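Local coordinates for chaperone CupB2 (Pseudomonas aeruginosa, PDB 3Q48), which probably acts as a periplasmic chaperone of the pilus-assembly family, helping fimbrial subunits to fold on their way to assembly, at residues V177-P182 and G204-F209. Sequence-based numbering, arbitrary orientation.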
loop_
_atom_site.group_PDB
_atom_site.type_symbol
_atom_site.label_atom_id
_atom_site.label_comp_id
_atom_site.label_asym_id
_atom_site.label_seq_id
_atom_site.Cartn_x
_atom_site.Cartn_y
_atom_site.Cartn_z
ATOM N N VAL A 177 -15.075 4.541 -9.565
ATOM C CA VAL A 177 -14.059 5.584 -9.622
ATOM C C VAL A 177 -13.145 5.315 -10.796
ATOM O O VAL A 177 -12.801 4.163 -11.066
ATOM C CB VAL A 177 -13.257 5.641 -8.330
ATOM C CG1 VAL A 177 -12.521 4.343 -8.098
ATOM C CG2 VAL A 177 -12.325 6.809 -8.368
ATOM N N ASN A 178 -12.767 6.372 -11.512
ATOM C CA ASN A 178 -11.733 6.251 -12.547
ATOM C C ASN A 178 -10.488 6.983 -12.113
ATOM O O ASN A 178 -10.539 8.159 -11.795
ATOM C CB ASN A 178 -12.192 6.728 -13.935
ATOM C CG ASN A 178 -11.045 6.672 -15.011
ATOM O OD1 ASN A 178 -10.760 7.696 -15.645
ATOM N ND2 ASN A 178 -10.406 5.491 -15.212
ATOM N N ASN A 179 -9.385 6.243 -12.090
ATOM C CA ASN A 179 -8.075 6.766 -11.747
ATOM C C ASN A 179 -7.249 6.969 -13.021
ATOM O O ASN A 179 -6.565 6.041 -13.500
ATOM C CB ASN A 179 -7.325 5.836 -10.796
ATOM C CG ASN A 179 -5.956 6.407 -10.364
ATOM O OD1 ASN A 179 -5.655 7.611 -10.570
ATOM N ND2 ASN A 179 -5.146 5.555 -9.726
ATOM N N PRO A 180 -7.282 8.207 -13.519
ATOM C CA PRO A 180 -6.644 8.627 -14.722
ATOM C C PRO A 180 -5.210 9.150 -14.408
ATOM O O PRO A 180 -4.692 9.993 -15.142
ATOM C CB PRO A 180 -7.586 9.753 -15.205
ATOM C CG PRO A 180 -7.958 10.441 -13.885
ATOM C CD PRO A 180 -7.945 9.342 -12.827
ATOM N N THR A 181 -4.586 8.648 -13.350
ATOM C CA THR A 181 -3.277 9.114 -12.907
ATOM C C THR A 181 -2.238 7.971 -12.876
ATOM O O THR A 181 -2.610 6.789 -12.968
ATOM C CB THR A 181 -3.323 9.702 -11.417
ATOM O OG1 THR A 181 -3.319 8.623 -10.460
ATOM C CG2 THR A 181 -4.517 10.599 -11.192
ATOM N N PRO A 182 -0.931 8.313 -12.730
ATOM C CA PRO A 182 0.057 7.203 -12.682
ATOM C C PRO A 182 0.232 6.498 -11.345
ATOM O O PRO A 182 1.041 5.566 -11.263
ATOM C CB PRO A 182 1.388 7.841 -13.200
ATOM C CG PRO A 182 1.207 9.360 -13.114
ATOM C CD PRO A 182 -0.313 9.639 -12.996
ATOM N N GLY A 204 -10.297 0.155 -0.160
ATOM C CA GLY A 204 -9.645 -0.523 -1.255
ATOM C C GLY A 204 -8.603 0.353 -1.894
ATOM O O GLY A 204 -8.109 1.322 -1.293
ATOM N N MET A 205 -8.256 0.011 -3.114
ATOM C CA MET A 205 -7.167 0.668 -3.791
ATOM C C MET A 205 -7.489 0.595 -5.259
ATOM O O MET A 205 -7.971 -0.442 -5.745
ATOM C CB MET A 205 -5.856 -0.082 -3.543
ATOM C CG MET A 205 -4.691 0.623 -4.111
ATOM S SD MET A 205 -3.066 -0.014 -3.659
ATOM C CE MET A 205 -3.168 -1.764 -4.121
ATOM N N VAL A 206 -7.209 1.693 -5.947
ATOM C CA VAL A 206 -7.374 1.759 -7.359
ATOM C C VAL A 206 -5.962 1.996 -7.931
ATOM O O VAL A 206 -5.166 2.819 -7.443
ATOM C CB VAL A 206 -8.439 2.843 -7.779
ATOM C CG1 VAL A 206 -7.939 4.291 -7.509
ATOM C CG2 VAL A 206 -8.858 2.676 -9.249
ATOM N N ALA A 207 -5.671 1.203 -8.950
ATOM C CA ALA A 207 -4.374 1.133 -9.616
ATOM C C ALA A 207 -4.315 2.264 -10.641
ATOM O O ALA A 207 -5.389 2.713 -11.132
ATOM C CB ALA A 207 -4.259 -0.240 -10.317
ATOM N N PRO A 208 -3.088 2.715 -10.986
ATOM C CA PRO A 208 -2.946 3.753 -12.014
ATOM C C PRO A 208 -3.727 3.396 -13.314
ATOM O O PRO A 208 -3.786 2.237 -13.714
ATOM C CB PRO A 208 -1.436 3.768 -12.330
ATOM C CG PRO A 208 -0.771 2.973 -11.235
ATOM C CD PRO A 208 -1.816 2.009 -10.720
ATOM N N PHE A 209 -4.326 4.395 -13.946
ATOM C CA PHE A 209 -4.961 4.190 -15.232
ATOM C C PHE A 209 -5.986 3.022 -15.189
ATOM O O PHE A 209 -6.124 2.245 -16.152
ATOM C CB PHE A 209 -3.882 4.047 -16.315
ATOM C CG PHE A 209 -2.852 5.163 -16.297
ATOM C CD1 PHE A 209 -3.232 6.502 -16.460
ATOM C CD2 PHE A 209 -1.475 4.871 -16.161
ATOM C CE1 PHE A 209 -2.262 7.554 -16.493
ATOM C CE2 PHE A 209 -0.503 5.904 -16.160
ATOM C CZ PHE A 209 -0.905 7.254 -16.316
#
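Two first torsions set up the meeting of Asn179 with the turn after strand 197-206. Asn179 extends CG opposite its own backbone N (chi1 -177°), which carries the amide across to the other segment, while Val206 holds CG1 between its backbone N and carbonyl carbon (chi1 69°), 3.7 Å from Asn179 CB. The amide then divides its work. Its ND2 gives a weak, bent hydrogen bond to Ala207 O (3.2 Å, 130° at the hydrogen) and another bond to Tyr183 O, whereas OD1 accepts a weak bond from Thr181 N and lies 2.5 Å from Thr181 OG1, so short that the detail of this pair is doubtful. With partners at both ends, the buried amide is probably held in one rotation. Val206 CG2 also meets Val177 CG1 at 4.2 Å, adding an apolar contact nearer the strands. Farther along, Phe209 N donates a weak bond to Thr181 O (3.1 Å), and that same oxygen sits 3.4 Å above the centre of the Phe209 ring, over one face. Pro182 CB reaches Phe209 CZ obliquely at 3.9 Å, and the Pro208 ring packs closely against the Pro182 carbonyl. Strand 175-179 belongs to the three-stranded sheet and strand 197-206 to the four-stranded one, so the contact joins the ends of one strand from each sheet, with the Asn179 amide spanning the gap, in the immunoglobulin-like beta sandwich of the PapD-type C-terminal domain.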